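Local coordinates for inositol-3-phosphate synthase (Caenorhabditis elegans, PDB 1VKO), which belongs to the myo-inositol-1-phosphate synthase family, whose subunits contain a Rossmann-type nucleotide-binding domain, and holds a bound nicotinamide-adenine-dinucleotide in this tetrameric structure, at residues Ile284-Ser289 / Pro307-Leu312; Lys143-Ile148 / Ala513-Asp518; Asn48-Arg53 / Leu57-Lys62. All blocks are in the same frame, centred on the assembly; numbering follows the deposited sequence.

Interaction 1 (Ile284-Ser289 / Pro307-Leu312); sequences IFAVAS and PGLIEL
In V287 the branch CG1 stands anti to the backbone N (chi1 176°), which leaves CG2 beside that N, and L312 likewise carries its CG anti to its own N (chi1 -173°). These rotations let CG2 of V287 meet CD2 of L312 at 4.0 Å, the two side chains crossing at about a right angle. The same V287 CG2 lies 3.9 Å from L309 CD2, so one valine methyl touches both leucines, which sit a helical turn apart. L309 spreads its fork over A286 as well: its CD1 comes to 3.8 Å from A286 CB and its CD2 nearly as close. A single methyl suits A286, because it takes up little space while both leucine branches close over it. The leucines, with longer reach, extend to V287 and A286 between the axes of 284-289 and 307-312, which lie 10.5 Å apart and run nearly parallel, at 12°. All four residues are buried, and the contact is wholly apolar. L309 and L312 also rest on I290, later in helix 281-291. Elsewhere around that helix, V287 touches L224 of helix 220-238, while A286 packs on Y296 of strand 295-298, a member of the parallel Rossmann-type sheet.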
loop_
_atom_site.group_PDB
_atom_site.type_symbol
_atom_site.label_atom_id
_atom_site.label_comp_id
_atom_site.label_asym_id
_atom_site.label_seq_id
_atom_site.Cartn_x
_atom_site.Cartn_y
_atom_site.Cartn_z
ATOM N N ILE A 284 -15.660 2.401 -40.183
ATOM C CA ILE A 284 -16.799 1.958 -40.977
ATOM C C ILE A 284 -18.068 1.959 -40.135
ATOM O O ILE A 284 -19.053 2.568 -40.534
ATOM C CB ILE A 284 -16.526 0.604 -41.723
ATOM C CG1 ILE A 284 -15.421 0.822 -42.783
ATOM C CG2 ILE A 284 -17.758 0.151 -42.472
ATOM C CD1 ILE A 284 -14.638 -0.410 -43.157
ATOM N N PHE A 285 -18.037 1.359 -38.942
ATOM C CA PHE A 285 -19.116 1.597 -38.000
ATOM C C PHE A 285 -19.430 3.076 -37.802
ATOM O O PHE A 285 -20.577 3.451 -37.876
ATOM C CB PHE A 285 -18.863 0.925 -36.655
ATOM C CG PHE A 285 -18.962 -0.552 -36.688
ATOM C CD1 PHE A 285 -20.213 -1.171 -36.550
ATOM C CD2 PHE A 285 -17.828 -1.347 -36.872
ATOM C CE1 PHE A 285 -20.324 -2.586 -36.577
ATOM C CE2 PHE A 285 -17.916 -2.777 -36.893
ATOM C CZ PHE A 285 -19.187 -3.399 -36.753
ATOM N N ALA A 286 -18.445 3.937 -37.551
ATOM C CA ALA A 286 -18.810 5.337 -37.301
ATOM C C ALA A 286 -19.576 5.867 -38.502
ATOM O O ALA A 286 -20.645 6.484 -38.346
ATOM C CB ALA A 286 -17.590 6.204 -36.975
ATOM N N VAL A 287 -19.055 5.589 -39.701
ATOM C CA VAL A 287 -19.726 5.984 -40.965
ATOM C C VAL A 287 -21.119 5.352 -41.154
ATOM O O VAL A 287 -22.085 6.043 -41.452
ATOM C CB VAL A 287 -18.778 5.779 -42.168
ATOM C CG1 VAL A 287 -19.470 6.071 -43.493
ATOM C CG2 VAL A 287 -17.581 6.711 -42.037
ATOM N N ALA A 288 -21.250 4.052 -40.929
ATOM C CA ALA A 288 -22.560 3.415 -41.061
ATOM C C ALA A 288 -23.616 4.029 -40.128
ATOM O O ALA A 288 -24.814 4.022 -40.436
ATOM C CB ALA A 288 -22.440 1.961 -40.814
ATOM N N SER A 289 -23.147 4.550 -38.991
ATOM C CA SER A 289 -23.989 5.078 -37.920
ATOM C C SER A 289 -24.500 6.426 -38.359
ATOM O O SER A 289 -25.715 6.664 -38.373
ATOM C CB SER A 289 -23.200 5.220 -36.603
ATOM O OG SER A 289 -22.591 3.993 -36.257
ATOM N N PRO A 307 -10.857 14.043 -38.169
ATOM C CA PRO A 307 -11.569 15.264 -38.607
ATOM C C PRO A 307 -12.622 14.989 -39.710
ATOM O O PRO A 307 -13.724 15.520 -39.669
ATOM C CB PRO A 307 -10.445 16.172 -39.115
ATOM C CG PRO A 307 -9.183 15.652 -38.489
ATOM C CD PRO A 307 -9.389 14.177 -38.287
ATOM N N GLY A 308 -12.289 14.135 -40.664
ATOM C CA GLY A 308 -13.246 13.739 -41.674
ATOM C C GLY A 308 -14.554 13.204 -41.133
ATOM O O GLY A 308 -15.616 13.500 -41.674
ATOM N N LEU A 309 -14.469 12.416 -40.067
ATOM C CA LEU A 309 -15.628 11.871 -39.365
ATOM C C LEU A 309 -16.467 12.918 -38.623
ATOM O O LEU A 309 -17.684 12.988 -38.762
ATOM C CB LEU A 309 -15.194 10.719 -38.432
ATOM C CG LEU A 309 -15.463 9.441 -39.225
ATOM C CD1 LEU A 309 -14.805 8.159 -38.715
ATOM C CD2 LEU A 309 -16.924 9.302 -39.191
ATOM N N ILE A 310 -15.815 13.735 -37.828
ATOM C CA ILE A 310 -16.509 14.826 -37.184
ATOM C C ILE A 310 -17.258 15.628 -38.249
ATOM O O ILE A 310 -18.502 15.759 -38.179
ATOM C CB ILE A 310 -15.525 15.677 -36.378
ATOM C CG1 ILE A 310 -15.044 14.886 -35.150
ATOM C CG2 ILE A 310 -16.160 17.010 -36.006
ATOM C CD1 ILE A 310 -13.837 15.479 -34.440
ATOM N N GLU A 311 -16.535 16.114 -39.263
ATOM C CA GLU A 311 -17.191 16.813 -40.378
ATOM C C GLU A 311 -18.420 16.044 -40.925
ATOM O O GLU A 311 -19.450 16.635 -41.233
ATOM C CB GLU A 311 -16.181 17.142 -41.478
ATOM C CG GLU A 311 -16.748 17.972 -42.612
ATOM C CD GLU A 311 -15.712 18.337 -43.660
ATOM O OE1 GLU A 311 -14.775 17.559 -43.882
ATOM O OE2 GLU A 311 -15.850 19.412 -44.273
ATOM N N LEU A 312 -18.333 14.727 -41.000
ATOM C CA LEU A 312 -19.435 13.948 -41.566
ATOM C C LEU A 312 -20.620 13.933 -40.609
ATOM O O LEU A 312 -21.780 14.015 -41.017
ATOM C CB LEU A 312 -18.974 12.520 -41.920
ATOM C CG LEU A 312 -19.956 11.595 -42.678
ATOM C CD1 LEU A 312 -20.222 12.002 -44.151
ATOM C CD2 LEU A 312 -19.476 10.170 -42.600
#

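Interaction 2 (Lys143-Ile148 / Ala513-Asp518); sequences KDIVPI and AGFPSD
The C-terminal end of helix 498-513 packs here against the loop that links strand 136-141 to strand 154-159, a strand of the parallel Rossmann-type sheet. At its centre is A513, the last helical residue, whose CB faces the loop and touches both I145 and V146. I145 CG2 approaches this methyl to 3.6 Å, and V146 CG1 lies 3.8 Å from the same A513 CB. Alanine fits because its short side chain lets the helix end come close to the loop backbone: the CA atoms of V146 and A513 are 5.8 Å apart. G514 then leaves the helix with a positive phi of 115°, where a CB would press against the carbonyl O of A513, so glycine suits the turn. Beyond G514, F515 comes beside I145. The phenylalanine holds CG between its backbone N and carbonyl carbon (chi1 45°), and its ring end approaches I145 obliquely. Beta-branched I145 serves both partners, since its CG2 is directed to A513 and F515 while the side chain also packs on V509 and T510 of the helix. F515 further touches L25 and L128, as well as V59 of the second subunit, which places this buried cluster next to the subunit interface. I145 CG2 meets F515 CE1 at 4.1 Å, with CZ about equally near.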
loop_
_atom_site.group_PDB
_atom_site.type_symbol
_atom_site.label_atom_id
_atom_site.label_comp_id
_atom_site.label_asym_id
_atom_site.label_seq_id
_atom_site.Cartn_x
_atom_site.Cartn_y
_atom_site.Cartn_z
ATOM N N LYS A 143 -31.853 12.143 -12.072
ATOM C CA LYS A 143 -32.849 11.734 -13.073
ATOM C C LYS A 143 -34.193 12.424 -12.856
ATOM O O LYS A 143 -35.072 12.324 -13.690
ATOM C CB LYS A 143 -33.011 10.219 -13.096
ATOM C CG LYS A 143 -33.457 9.610 -11.757
ATOM C CD LYS A 143 -33.100 8.142 -11.721
ATOM C CE LYS A 143 -33.352 7.564 -10.367
ATOM N NZ LYS A 143 -34.840 7.520 -10.245
ATOM N N ASP A 144 -34.323 13.142 -11.736
ATOM C CA ASP A 144 -35.513 13.912 -11.432
ATOM C C ASP A 144 -35.502 15.336 -12.025
ATOM O O ASP A 144 -36.519 16.019 -12.014
ATOM C CB ASP A 144 -35.693 13.996 -9.916
ATOM C CG ASP A 144 -36.100 12.669 -9.293
ATOM O OD1 ASP A 144 -36.158 11.646 -9.993
ATOM O OD2 ASP A 144 -36.373 12.547 -8.089
ATOM N N ILE A 145 -34.354 15.794 -12.521
ATOM C CA ILE A 145 -34.224 17.166 -12.975
ATOM C C ILE A 145 -34.830 17.381 -14.369
ATOM O O ILE A 145 -35.802 18.114 -14.498
ATOM C CB ILE A 145 -32.764 17.623 -12.884
ATOM C CG1 ILE A 145 -32.314 17.615 -11.429
ATOM C CG2 ILE A 145 -32.600 19.010 -13.467
ATOM C CD1 ILE A 145 -30.786 17.825 -11.284
ATOM N N VAL A 146 -34.247 16.773 -15.404
ATOM C CA VAL A 146 -34.950 16.624 -16.682
ATOM C C VAL A 146 -35.176 15.126 -16.935
ATOM O O VAL A 146 -34.343 14.309 -16.573
ATOM C CB VAL A 146 -34.290 17.361 -17.901
ATOM C CG1 VAL A 146 -34.283 18.864 -17.700
ATOM C CG2 VAL A 146 -32.905 16.893 -18.169
ATOM N N PRO A 147 -36.347 14.763 -17.449
ATOM C CA PRO A 147 -36.664 13.355 -17.695
ATOM C C PRO A 147 -35.635 12.691 -18.604
ATOM O O PRO A 147 -35.288 13.234 -19.660
ATOM C CB PRO A 147 -38.056 13.412 -18.363
ATOM C CG PRO A 147 -38.665 14.727 -17.885
ATOM C CD PRO A 147 -37.478 15.660 -17.765
ATOM N N ILE A 148 -35.122 11.536 -18.175
ATOM C CA ILE A 148 -34.124 10.789 -18.956
ATOM C C ILE A 148 -34.471 9.310 -18.942
ATOM O O ILE A 148 -35.260 8.887 -18.131
ATOM C CB ILE A 148 -32.686 11.002 -18.419
ATOM C CG1 ILE A 148 -32.593 10.612 -16.935
ATOM C CG2 ILE A 148 -32.218 12.429 -18.680
ATOM C CD1 ILE A 148 -31.204 10.614 -16.344
ATOM N N ALA A 513 -34.004 22.593 -16.830
ATOM C CA ALA A 513 -35.213 22.372 -16.005
ATOM C C ALA A 513 -35.819 23.629 -15.421
ATOM O O ALA A 513 -36.998 23.612 -15.041
ATOM C CB ALA A 513 -34.949 21.376 -14.887
ATOM N N GLY A 514 -35.012 24.690 -15.322
ATOM C CA GLY A 514 -35.477 26.020 -14.918
ATOM C C GLY A 514 -34.921 26.537 -13.598
ATOM O O GLY A 514 -35.207 27.662 -13.185
ATOM N N PHE A 515 -34.103 25.734 -12.929
ATOM C CA PHE A 515 -33.635 26.120 -11.588
ATOM C C PHE A 515 -32.124 25.984 -11.333
ATOM O O PHE A 515 -31.720 25.194 -10.476
ATOM C CB PHE A 515 -34.458 25.417 -10.494
ATOM C CG PHE A 515 -34.699 23.941 -10.737
ATOM C CD1 PHE A 515 -33.703 23.010 -10.474
ATOM C CD2 PHE A 515 -35.949 23.485 -11.157
ATOM C CE1 PHE A 515 -33.915 21.658 -10.653
ATOM C CE2 PHE A 515 -36.177 22.118 -11.355
ATOM C CZ PHE A 515 -35.155 21.203 -11.087
ATOM N N PRO A 516 -31.302 26.734 -12.069
ATOM C CA PRO A 516 -29.875 26.778 -11.795
ATOM C C PRO A 516 -29.687 27.758 -10.684
ATOM O O PRO A 516 -30.594 28.522 -10.465
ATOM C CB PRO A 516 -29.262 27.337 -13.099
ATOM C CG PRO A 516 -30.439 28.069 -13.830
ATOM C CD PRO A 516 -31.687 27.574 -13.219
ATOM N N SER A 517 -28.522 27.763 -10.018
ATOM C CA SER A 517 -28.246 28.665 -8.881
ATOM C C SER A 517 -26.760 28.923 -8.583
ATOM O O SER A 517 -25.857 28.413 -9.270
ATOM C CB SER A 517 -28.889 28.119 -7.621
ATOM O OG SER A 517 -28.162 27.011 -7.148
ATOM N N ASP A 518 -26.519 29.715 -7.547
ATOM C CA ASP A 518 -25.179 29.907 -7.016
ATOM C C ASP A 518 -24.983 29.148 -5.720
ATOM O O ASP A 518 -24.366 29.651 -4.769
ATOM C CB ASP A 518 -24.946 31.384 -6.769
ATOM C CG ASP A 518 -24.836 32.161 -8.045
ATOM O OD1 ASP A 518 -24.085 31.721 -8.944
ATOM O OD2 ASP A 518 -25.454 33.224 -8.224
#

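Interaction 3 (Asn48-Arg53 / Leu57-Lys62); sequences NHFEHR and LHVTPK
H49 and T60 are joined by a reciprocal pair of backbone hydrogen bonds, from T60 N to H49 O and from H49 N to T60 O, each 2.8 Å long. The first is almost straight, 177° at the hydrogen, and lies in the carbonyl plane; in the second the donor stands well above the plane of the T60 carbonyl. E51 and H58 repeat the pattern two residues on, with H58 N to E51 O at 2.9 Å and E51 N to H58 O at 3.0 Å. Near the turn and within the first strand, R53 NH1 forms a salt bridge with E51 OE1 (2.8 Å), and R53 NE bonds to H52 O. CB and CG of R53 touch the CD2 and NE2 side of the H58 ring, the two side chains crossing at about a right angle. H58 NE2 is hydrogen-bonded to D55 in the turn and H58 ND1 to E28 of the second subunit.

Around H49, the extended K62 chain lays CD over one ring face in a CH-pi contact, 3.9 Å from the centroid. An imidazole offers a flat surface to the lysine methylenes. On the other face of the hairpin, beta-branched V59 touches two neighbours: its CG1 meets N48 CG at 3.5 Å and its CG2 lies beside the F50 ring. L57 runs alongside H52, its CD1 meeting the ring obliquely, 3.3 Å from H52 ND1. N48 ND2 and H52 NE2 are hydrogen-bonded to L128 O and D131 OD2, both of the second subunit.

Alternating hydrogen-bonded and non-hydrogen-bonded pairs on two strands joined by a short turn make this an antiparallel beta hairpin, strands 38-53 and 56-71. Residues L57 to V59 pair in parallel with a strand of the second subunit, continuing the sheet across the interface.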
loop_
_atom_site.group_PDB
_atom_site.type_symbol
_atom_site.label_atom_id
_atom_site.label_comp_id
_atom_site.label_asym_id
_atom_site.label_seq_id
_atom_site.Cartn_x
_atom_site.Cartn_y
_atom_site.Cartn_z
ATOM N N ASN A 48 -17.144 35.946 -18.497
ATOM C CA ASN A 48 -16.140 36.983 -18.505
ATOM C C ASN A 48 -15.505 37.125 -19.884
ATOM O O ASN A 48 -15.285 36.144 -20.564
ATOM C CB ASN A 48 -15.060 36.677 -17.466
ATOM C CG ASN A 48 -15.509 36.963 -16.065
ATOM O OD1 ASN A 48 -16.301 37.884 -15.837
ATOM N ND2 ASN A 48 -14.999 36.184 -15.102
ATOM N N HIS A 49 -15.227 38.354 -20.289
ATOM C CA HIS A 49 -14.539 38.604 -21.533
ATOM C C HIS A 49 -13.265 39.378 -21.213
ATOM O O HIS A 49 -13.258 40.207 -20.309
ATOM C CB HIS A 49 -15.444 39.406 -22.466
ATOM C CG HIS A 49 -16.649 38.649 -22.938
ATOM N ND1 HIS A 49 -16.747 38.128 -24.211
ATOM C CD2 HIS A 49 -17.798 38.316 -22.304
ATOM C CE1 HIS A 49 -17.915 37.521 -24.345
ATOM N NE2 HIS A 49 -18.576 37.631 -23.207
ATOM N N PHE A 50 -12.189 39.108 -21.944
ATOM C CA PHE A 50 -10.869 39.580 -21.529
ATOM C C PHE A 50 -10.226 40.523 -22.531
ATOM O O PHE A 50 -10.530 40.490 -23.724
ATOM C CB PHE A 50 -9.928 38.376 -21.242
ATOM C CG PHE A 50 -10.527 37.360 -20.320
ATOM C CD1 PHE A 50 -11.276 36.298 -20.824
ATOM C CD2 PHE A 50 -10.376 37.481 -18.941
ATOM C CE1 PHE A 50 -11.875 35.368 -19.955
ATOM C CE2 PHE A 50 -10.957 36.545 -18.061
ATOM C CZ PHE A 50 -11.714 35.489 -18.576
ATOM N N GLU A 51 -9.327 41.363 -22.032
ATOM C CA GLU A 51 -8.502 42.197 -22.887
ATOM C C GLU A 51 -7.136 42.398 -22.226
ATOM O O GLU A 51 -7.048 42.833 -21.076
ATOM C CB GLU A 51 -9.176 43.555 -23.150
ATOM C CG GLU A 51 -10.284 43.548 -24.202
ATOM C CD GLU A 51 -10.874 44.937 -24.459
ATOM O OE1 GLU A 51 -10.111 45.939 -24.479
ATOM O OE2 GLU A 51 -12.107 45.029 -24.654
ATOM N N HIS A 52 -6.073 42.089 -22.961
ATOM C CA HIS A 52 -4.716 42.244 -22.453
ATOM C C HIS A 52 -4.167 43.631 -22.782
ATOM O O HIS A 52 -4.182 44.039 -23.923
ATOM C CB HIS A 52 -3.832 41.122 -22.974
ATOM C CG HIS A 52 -4.458 39.768 -22.822
ATOM N ND1 HIS A 52 -4.251 38.969 -21.715
ATOM C CD2 HIS A 52 -5.318 39.091 -23.621
ATOM C CE1 HIS A 52 -4.934 37.846 -21.852
ATOM N NE2 HIS A 52 -5.598 37.899 -22.995
ATOM N N ARG A 53 -3.747 44.371 -21.761
ATOM C CA ARG A 53 -3.196 45.693 -21.961
ATOM C C ARG A 53 -1.898 45.805 -21.189
ATOM O O ARG A 53 -1.649 45.032 -20.248
ATOM C CB ARG A 53 -4.170 46.782 -21.502
ATOM C CG ARG A 53 -5.490 46.935 -22.303
ATOM C CD ARG A 53 -5.351 47.324 -23.792
ATOM N NE ARG A 53 -5.710 46.207 -24.685
ATOM C CZ ARG A 53 -6.837 46.116 -25.402
ATOM N NH1 ARG A 53 -7.742 47.082 -25.358
ATOM N NH2 ARG A 53 -7.058 45.049 -26.173
ATOM N N LEU A 57 -4.584 42.817 -16.986
ATOM C CA LEU A 57 -5.708 42.076 -17.561
ATOM C C LEU A 57 -7.074 42.676 -17.241
ATOM O O LEU A 57 -7.470 42.745 -16.085
ATOM C CB LEU A 57 -5.666 40.651 -17.044
ATOM C CG LEU A 57 -6.519 39.597 -17.717
ATOM C CD1 LEU A 57 -6.210 39.530 -19.181
ATOM C CD2 LEU A 57 -6.189 38.313 -17.038
ATOM N N HIS A 58 -7.803 43.085 -18.273
ATOM C CA HIS A 58 -9.101 43.703 -18.069
ATOM C C HIS A 58 -10.193 42.672 -18.262
ATOM O O HIS A 58 -10.246 42.002 -19.294
ATOM C CB HIS A 58 -9.299 44.905 -18.996
ATOM C CG HIS A 58 -8.333 46.026 -18.748
ATOM N ND1 HIS A 58 -8.730 47.259 -18.278
ATOM C CD2 HIS A 58 -6.987 46.098 -18.899
ATOM C CE1 HIS A 58 -7.674 48.046 -18.161
ATOM N NE2 HIS A 58 -6.604 47.369 -18.532
ATOM N N VAL A 59 -11.046 42.546 -17.244
ATOM C CA VAL A 59 -12.101 41.540 -17.207
ATOM C C VAL A 59 -13.468 42.207 -17.256
ATOM O O VAL A 59 -13.823 42.958 -16.361
ATOM C CB VAL A 59 -11.988 40.635 -15.950
ATOM C CG1 VAL A 59 -13.005 39.465 -16.017
ATOM C CG2 VAL A 59 -10.537 40.104 -15.788
ATOM N N THR A 60 -14.217 41.917 -18.321
ATOM C CA THR A 60 -15.542 42.457 -18.529
ATOM C C THR A 60 -16.593 41.356 -18.401
ATOM O O THR A 60 -16.738 40.551 -19.306
ATOM C CB THR A 60 -15.634 43.136 -19.916
ATOM O OG1 THR A 60 -14.713 44.234 -19.981
ATOM C CG2 THR A 60 -16.982 43.803 -20.096
ATOM N N PRO A 61 -17.321 41.309 -17.276
ATOM C CA PRO A 61 -18.450 40.382 -17.143
ATOM C C PRO A 61 -19.656 40.780 -18.012
ATOM O O PRO A 61 -20.142 41.916 -17.912
ATOM C CB PRO A 61 -18.803 40.470 -15.648
ATOM C CG PRO A 61 -18.298 41.819 -15.207
ATOM C CD PRO A 61 -17.103 42.105 -16.049
ATOM N N LYS A 62 -20.130 39.854 -18.846
ATOM C CA LYS A 62 -21.287 40.095 -19.708
ATOM C C LYS A 62 -22.332 38.985 -19.529
ATOM O O LYS A 62 -22.045 37.948 -18.951
ATOM C CB LYS A 62 -20.829 40.231 -21.189
ATOM C CG LYS A 62 -19.663 41.253 -21.414
ATOM C CD LYS A 62 -19.272 41.472 -22.886
ATOM C CE LYS A 62 -18.270 42.643 -23.030
ATOM N NZ LYS A 62 -17.647 42.836 -24.387
#

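Interactions 1 and 2 are buried and apolar, whereas interaction 3 lies at the surface of its chain and is joined by backbone hydrogen bonds and a CH-pi contact, with a salt bridge inside one strand. Interaction 1 joins two helices beside the Rossmann-type sheet, and no other chain touches its segments. Interaction 2 brings together chain regions hundreds of residues apart, while interaction 3 pairs strands separated by a short turn. The three share no element within the chain, and their centres are 31 to 38 Å apart. Interactions 2 and 3 nevertheless both reach the second subunit: S517 of one chain packs on N48 of the other.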